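Local coordinates for N-alpha-acetyltransferase (Sulfolobus solfataricus strain P2, PDB 5C88), which transfers the acetyl group of acetyl-CoA to the free alpha-amino group of protein N termini, with a preference for serine and activity on alanine and methionine, at residues L31-N36 with V89-V94; A52-I57 with G64-R69. One frame throughout, in Å; residues are numbered along the deposited sequence.

Contact 1 (L31-N36 with V89-V94). With COA (coenzyme A), chain C.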
loop_
_atom_site.group_PDB
_atom_site.type_symbol
_atom_site.label_atom_id
_atom_site.label_comp_id
_atom_site.label_asym_id
_atom_site.label_seq_id
_atom_site.Cartn_x
_atom_site.Cartn_y
_atom_site.Cartn_z
ATOM N N LEU A 31 15.619 -3.824 0.480
ATOM C CA LEU A 31 15.696 -5.285 0.391
ATOM C C LEU A 31 14.640 -5.936 -0.504
ATOM O O LEU A 31 14.915 -6.918 -1.201
ATOM C CB LEU A 31 15.564 -5.902 1.791
ATOM C CG LEU A 31 16.788 -6.088 2.684
ATOM C CD1 LEU A 31 16.398 -6.814 3.958
ATOM C CD2 LEU A 31 17.863 -6.846 1.938
ATOM N N THR A 32 13.426 -5.402 -0.462
ATOM C CA THR A 32 12.263 -6.101 -1.002
ATOM C C THR A 32 11.884 -5.690 -2.430
ATOM O O THR A 32 11.448 -6.528 -3.227
ATOM C CB THR A 32 11.043 -5.903 -0.061
ATOM O OG1 THR A 32 11.210 -6.696 1.122
ATOM C CG2 THR A 32 9.758 -6.318 -0.734
ATOM N N LEU A 33 12.106 -4.418 -2.755
ATOM C CA LEU A 33 11.475 -3.761 -3.898
ATOM C C LEU A 33 12.477 -3.027 -4.786
ATOM O O LEU A 33 13.536 -2.645 -4.317
ATOM C CB LEU A 33 10.423 -2.769 -3.395
ATOM C CG LEU A 33 9.150 -3.311 -2.757
ATOM C CD1 LEU A 33 8.538 -2.254 -1.851
ATOM C CD2 LEU A 33 8.158 -3.744 -3.830
ATOM N N PRO A 34 12.130 -2.798 -6.072
ATOM C CA PRO A 34 13.052 -2.086 -6.965
ATOM C C PRO A 34 12.833 -0.576 -6.938
ATOM O O PRO A 34 13.602 0.187 -7.521
ATOM C CB PRO A 34 12.715 -2.656 -8.348
ATOM C CG PRO A 34 11.420 -3.489 -8.160
ATOM C CD PRO A 34 10.909 -3.209 -6.786
ATOM N N GLU A 35 11.783 -0.156 -6.245
ATOM C CA GLU A 35 11.382 1.243 -6.207
ATOM C C GLU A 35 11.816 1.855 -4.886
ATOM O O GLU A 35 11.141 1.688 -3.875
ATOM C CB GLU A 35 9.871 1.345 -6.395
ATOM C CG GLU A 35 9.322 0.159 -7.176
ATOM C CD GLU A 35 7.819 0.157 -7.279
ATOM O OE1 GLU A 35 7.266 1.133 -7.829
ATOM O OE2 GLU A 35 7.195 -0.823 -6.816
ATOM N N ASN A 36 12.944 2.567 -4.914
ATOM C CA ASN A 36 13.670 2.941 -3.701
ATOM C C ASN A 36 13.724 4.460 -3.413
ATOM O O ASN A 36 14.754 5.116 -3.592
ATOM C CB ASN A 36 15.081 2.361 -3.787
ATOM C CG ASN A 36 15.084 0.828 -3.898
ATOM O OD1 ASN A 36 14.511 0.131 -3.062
ATOM N ND2 ASN A 36 15.720 0.310 -4.938
ATOM N N VAL A 89 -2.318 3.296 -2.188
ATOM C CA VAL A 89 -1.229 2.508 -1.606
ATOM C C VAL A 89 -0.005 2.719 -2.454
ATOM O O VAL A 89 0.120 2.103 -3.501
ATOM C CB VAL A 89 -1.513 0.990 -1.568
ATOM C CG1 VAL A 89 -0.316 0.220 -0.928
ATOM C CG2 VAL A 89 -2.800 0.687 -0.852
ATOM N N VAL A 90 0.896 3.582 -2.009
ATOM C CA VAL A 90 2.114 3.871 -2.746
ATOM C C VAL A 90 3.157 2.738 -2.633
ATOM O O VAL A 90 4.012 2.568 -3.500
ATOM C CB VAL A 90 2.702 5.196 -2.243
ATOM C CG1 VAL A 90 4.130 5.403 -2.718
ATOM C CG2 VAL A 90 1.804 6.340 -2.670
ATOM N N SER A 91 3.065 1.939 -1.580
ATOM C CA SER A 91 4.132 0.999 -1.267
ATOM C C SER A 91 3.740 0.088 -0.116
ATOM O O SER A 91 3.126 0.538 0.854
ATOM C CB SER A 91 5.414 1.765 -0.911
ATOM O OG SER A 91 6.507 0.892 -0.795
ATOM N N ILE A 92 4.087 -1.189 -0.225
ATOM C CA ILE A 92 3.821 -2.128 0.854
ATOM C C ILE A 92 4.764 -3.318 0.752
ATOM O O ILE A 92 4.864 -3.951 -0.274
ATOM C CB ILE A 92 2.349 -2.623 0.867
ATOM C CG1 ILE A 92 2.187 -3.770 1.859
ATOM C CG2 ILE A 92 1.889 -3.093 -0.505
ATOM C CD1 ILE A 92 0.795 -4.326 1.891
ATOM N N ALA A 93 5.463 -3.615 1.837
ATOM C CA ALA A 93 6.440 -4.677 1.798
ATOM C C ALA A 93 6.469 -5.411 3.120
ATOM O O ALA A 93 6.245 -4.820 4.173
ATOM C CB ALA A 93 7.801 -4.120 1.457
ATOM N N VAL A 94 6.710 -6.716 3.034
ATOM C CA VAL A 94 6.923 -7.588 4.186
ATOM C C VAL A 94 8.216 -8.340 3.976
ATOM O O VAL A 94 8.444 -8.876 2.885
ATOM C CB VAL A 94 5.786 -8.615 4.371
ATOM C CG1 VAL A 94 6.037 -9.481 5.610
ATOM C CG2 VAL A 94 4.412 -7.921 4.405
HETATM N N1A COA C . 2.297 -17.136 -2.962
HETATM C C2A COA C . 1.000 -17.102 -3.395
HETATM N N3A COA C . 0.092 -16.265 -2.806
HETATM C C4A COA C . 0.474 -15.453 -1.775
HETATM C C5A COA C . 1.753 -15.483 -1.336
HETATM C C6A COA C . 2.665 -16.340 -1.940
HETATM N N6A COA C . 4.013 -16.810 -1.957
HETATM N N7A COA C . 1.879 -14.591 -0.312
HETATM C C8A COA C . 0.667 -14.012 -0.119
HETATM N N9A COA C . -0.206 -14.536 -1.018
HETATM C C1B COA C . -1.585 -14.218 -1.175
HETATM C C2B COA C . -2.354 -15.232 -0.856
HETATM O O2B COA C . -3.582 -15.198 -1.640
HETATM C C3B COA C . -2.701 -15.053 0.717
HETATM O O3B COA C . -3.900 -15.766 0.993
HETATM P P3B COA C . -3.794 -17.175 1.756
HETATM O O7A COA C . -4.981 -17.314 2.679
HETATM O O8A COA C . -2.493 -17.196 2.539
HETATM O O9A COA C . -3.822 -18.297 0.739
HETATM C C4B COA C . -2.883 -13.720 0.901
HETATM O O4B COA C . -1.948 -13.089 -0.116
HETATM C C5B COA C . -2.509 -13.247 2.303
HETATM O O5B COA C . -1.094 -13.273 2.460
HETATM P P1A COA C . -0.395 -12.411 3.616
HETATM O O1A COA C . -1.422 -11.596 4.386
HETATM O O2A COA C . 0.317 -13.324 4.596
HETATM O O3A COA C . 0.596 -11.416 2.888
HETATM P P2A COA C . 2.147 -11.498 2.958
HETATM O O4A COA C . 2.583 -12.919 2.662
HETATM O O5A COA C . 2.572 -11.077 4.355
HETATM O O6A COA C . 2.850 -10.489 1.851
HETATM C CBP COA C . 3.568 -10.347 -0.549
HETATM C CCP COA C . 2.408 -10.498 0.479
HETATM C CDP COA C . 4.699 -11.396 -0.337
HETATM C CEP COA C . 2.971 -10.520 -1.970
HETATM C CAP COA C . 4.188 -8.895 -0.444
HETATM O OAP COA C . 3.329 -8.105 0.323
HETATM C C9P COA C . 5.542 -8.920 0.165
HETATM O O9P COA C . 5.670 -8.945 1.342
HETATM N N8P COA C . 6.754 -8.906 -0.625
HETATM C C7P COA C . 6.717 -8.878 -2.070
HETATM C C6P COA C . 7.041 -7.414 -2.518
HETATM C C5P COA C . 6.398 -7.220 -3.922
HETATM O O5P COA C . 6.822 -7.854 -4.885
HETATM N N4P COA C . 5.299 -6.295 -4.062
HETATM C C3P COA C . 4.833 -5.582 -2.942
HETATM C C2P COA C . 4.104 -4.306 -3.435
HETATM S S1P COA C . 3.397 -4.576 -5.056
#

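Contact 2 (A52-I57 with G64-R69)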
loop_
_atom_site.group_PDB
_atom_site.type_symbol
_atom_site.label_atom_id
_atom_site.label_comp_id
_atom_site.label_asym_id
_atom_site.label_seq_id
_atom_site.Cartn_x
_atom_site.Cartn_y
_atom_site.Cartn_z
ATOM N N ALA A 52 -2.934 6.345 8.381
ATOM C CA ALA A 52 -3.131 5.229 7.472
ATOM C C ALA A 52 -1.797 4.589 7.084
ATOM O O ALA A 52 -1.744 3.700 6.246
ATOM C CB ALA A 52 -3.875 5.699 6.250
ATOM N N PHE A 53 -0.726 5.062 7.709
ATOM C CA PHE A 53 0.625 4.574 7.472
ATOM C C PHE A 53 0.976 3.593 8.590
ATOM O O PHE A 53 1.209 4.013 9.713
ATOM C CB PHE A 53 1.591 5.753 7.461
ATOM C CG PHE A 53 2.941 5.465 6.894
ATOM C CD1 PHE A 53 3.627 6.456 6.213
ATOM C CD2 PHE A 53 3.528 4.219 7.024
ATOM C CE1 PHE A 53 4.890 6.223 5.711
ATOM C CE2 PHE A 53 4.783 3.952 6.499
ATOM C CZ PHE A 53 5.469 4.955 5.849
ATOM N N PHE A 54 1.049 2.300 8.288
ATOM C CA PHE A 54 1.242 1.302 9.331
ATOM C C PHE A 54 2.516 0.490 9.219
ATOM O O PHE A 54 3.019 0.253 8.114
ATOM C CB PHE A 54 0.066 0.333 9.347
ATOM C CG PHE A 54 -1.193 0.935 9.858
ATOM C CD1 PHE A 54 -1.412 1.046 11.214
ATOM C CD2 PHE A 54 -2.163 1.386 8.982
ATOM C CE1 PHE A 54 -2.586 1.603 11.694
ATOM C CE2 PHE A 54 -3.333 1.935 9.452
ATOM C CZ PHE A 54 -3.548 2.038 10.817
ATOM N N VAL A 55 3.018 0.034 10.371
ATOM C CA VAL A 55 4.112 -0.918 10.380
ATOM C C VAL A 55 3.686 -2.217 11.033
ATOM O O VAL A 55 2.809 -2.223 11.885
ATOM C CB VAL A 55 5.380 -0.356 11.087
ATOM C CG1 VAL A 55 6.096 0.629 10.186
ATOM C CG2 VAL A 55 5.050 0.282 12.449
ATOM N N ALA A 56 4.299 -3.317 10.587
ATOM C CA ALA A 56 4.196 -4.628 11.236
ATOM C C ALA A 56 5.433 -4.904 12.105
ATOM O O ALA A 56 6.575 -4.753 11.661
ATOM C CB ALA A 56 4.016 -5.728 10.196
ATOM N N ILE A 57 5.194 -5.311 13.348
ATOM C CA ILE A 57 6.260 -5.478 14.339
ATOM C C ILE A 57 6.374 -6.910 14.849
ATOM O O ILE A 57 5.391 -7.496 15.303
ATOM C CB ILE A 57 6.048 -4.573 15.569
ATOM C CG1 ILE A 57 5.726 -3.128 15.160
ATOM C CG2 ILE A 57 7.260 -4.647 16.487
ATOM C CD1 ILE A 57 6.828 -2.417 14.452
ATOM N N GLY A 64 7.504 -5.209 8.121
ATOM C CA GLY A 64 6.506 -4.970 7.112
ATOM C C GLY A 64 5.874 -3.626 7.345
ATOM O O GLY A 64 5.626 -3.241 8.480
ATOM N N TYR A 65 5.594 -2.916 6.262
ATOM C CA TYR A 65 5.046 -1.584 6.365
ATOM C C TYR A 65 4.099 -1.341 5.224
ATOM O O TYR A 65 4.224 -1.965 4.178
ATOM C CB TYR A 65 6.167 -0.539 6.344
ATOM C CG TYR A 65 6.750 -0.319 4.959
ATOM C CD1 TYR A 65 6.231 0.660 4.105
ATOM C CD2 TYR A 65 7.809 -1.089 4.506
ATOM C CE1 TYR A 65 6.737 0.840 2.838
ATOM C CE2 TYR A 65 8.330 -0.901 3.247
ATOM C CZ TYR A 65 7.787 0.062 2.413
ATOM O OH TYR A 65 8.308 0.240 1.153
ATOM N N ILE A 66 3.174 -0.403 5.405
ATOM C CA ILE A 66 2.359 0.074 4.301
ATOM C C ILE A 66 2.344 1.594 4.302
ATOM O O ILE A 66 2.213 2.219 5.345
ATOM C CB ILE A 66 0.907 -0.485 4.344
ATOM C CG1 ILE A 66 0.138 -0.046 3.092
ATOM C CG2 ILE A 66 0.158 -0.069 5.616
ATOM C CD1 ILE A 66 -1.240 -0.669 2.966
ATOM N N MET A 67 2.496 2.183 3.121
ATOM C CA MET A 67 2.609 3.627 2.978
ATOM C C MET A 67 1.540 4.144 2.029
ATOM O O MET A 67 1.471 3.737 0.884
ATOM C CB MET A 67 4.004 3.994 2.481
ATOM C CG MET A 67 4.259 5.467 2.248
ATOM S SD MET A 67 6.007 5.707 2.018
ATOM C CE MET A 67 6.056 7.292 1.262
ATOM N N PRO A 68 0.681 5.026 2.529
ATOM C CA PRO A 68 -0.486 5.521 1.800
ATOM C C PRO A 68 -0.306 6.941 1.256
ATOM O O PRO A 68 0.497 7.704 1.789
ATOM C CB PRO A 68 -1.564 5.505 2.879
ATOM C CG PRO A 68 -0.798 5.969 4.116
ATOM C CD PRO A 68 0.642 5.438 3.947
ATOM N N ARG A 69 -1.044 7.280 0.204
ATOM C CA ARG A 69 -1.285 8.675 -0.136
ATOM C C ARG A 69 -2.787 8.882 -0.338
ATOM O O ARG A 69 -3.459 8.043 -0.929
ATOM C CB ARG A 69 -0.502 9.108 -1.382
ATOM C CG ARG A 69 -0.232 10.616 -1.400
ATOM C CD ARG A 69 0.277 11.133 -2.731
ATOM N NE ARG A 69 1.404 10.364 -3.251
ATOM C CZ ARG A 69 1.389 9.717 -4.413
ATOM N NH1 ARG A 69 0.304 9.752 -5.176
ATOM N NH2 ARG A 69 2.459 9.036 -4.814
#

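Contact 1 (L31-N36 with V89-V94)
S91 OG and the hydroxyl of Y65 share a hydrogen bond, and L33 rests its CD1 methyl against that same S91 OG at 3.9 Å. CD1 also packs on A93, so one leucine branch bridges two residues of strand 83-94. Its other branch faces the cofactor: L33 CD2 lies 3.8 Å from N4P of coenzyme A. A chi1 near -70° sets CG anti to the carbonyl carbon, just where the chain leaves helix 22-32, and chi2 (157°) turns one methyl to each partner. T32, the last helical residue, works similarly, its CG2 methyl touching both A93 CB at 3.7 Å and, at roughly a right angle to that, C6P of the pantetheine arm. The strand is the GNAT one that carries a classic beta bulge, here V90 and S91 both facing M67; beyond the bulge, I92 to V94 accompany the cofactor. V94 N gives a weak, bent bond (129° at the hydrogen) to O9P of coenzyme A, 3.0 Å away. With an alanine in place of L33, the pantetheine amide and A93 would probably lose the methyls packed against them, opening a gap between helix end and strand. Two residues on, E35 has an important role in substrate specificity.

Contact 2 (A52-I57 with G64-R69)
Strands 54-57 and 64-69 run antiparallel at 174°, their axes approaching to 4.4 Å, with a bond from I66 N to F54 O over 2.8 Å. A longer, more bent bond returns from F54 N to I66 O. V55 and Y65 form the non-hydrogen-bonded pair that follows, with V55 CG1 crossing beside Y65 CB at 4.0 Å. The F53 ring lies over M67. Its CG stands anti to the backbone N (chi1 -165°), and the face so presented is covered almost centrally by M67 CA, 4.1 Å from the ring centroid in a CH-pi contact. The extended methionine chain continues past the ring, bringing SD to 4.7 Å from the F53 centroid in an oblique Met-aromatic contact. P68 crosses F53 at about a right angle, its CD 3.7 Å from F53 CB, and also meets A52, whose CB lies 3.8 Å from P68 CG. P68 has no N-H to offer A52 O; that oxygen is hydrogen-bonded to S111 of helix 103-117. On the same face as A56, F54 CB packs on I66 CG2 at 3.8 Å, and that methyl lies at the edge of the F54 ring. The pair is a beta hairpin in the N-terminal half of the GNAT sheet, covered from two sides. Helix 103-117 packs on A52, F54, A56 and P68, while helix 39-48 reaches F53 through L46 and M67 through F41, F42 and H45. In the sheet itself, backbone bonds carry V55 outward to R15 of strand 13-16 and Y65 inward to A93 of strand 83-94.

In the fold
From the N terminus the chain passes strand 13-16 and helix 22-32, whose end and following loop supply the first half of contact 1. Helix 39-48 follows, then strand 54-58 and, after a short turn, strand 61-72; contact 2 closes this hairpin, with six residues between its segments. Strand 83-94 comes next and brings the chain back to residues 31-36, closing the wider loop of contact 1, 52 residues long, which contains contact 2. The two meet where strands 61-72 and 83-94 lie side by side: S91 O probably accepts a hydrogen bond from M67 N. Contact 2 joins strands within the sheet, whereas contact 1 ties a helix end and its following loop to it beside the cofactor.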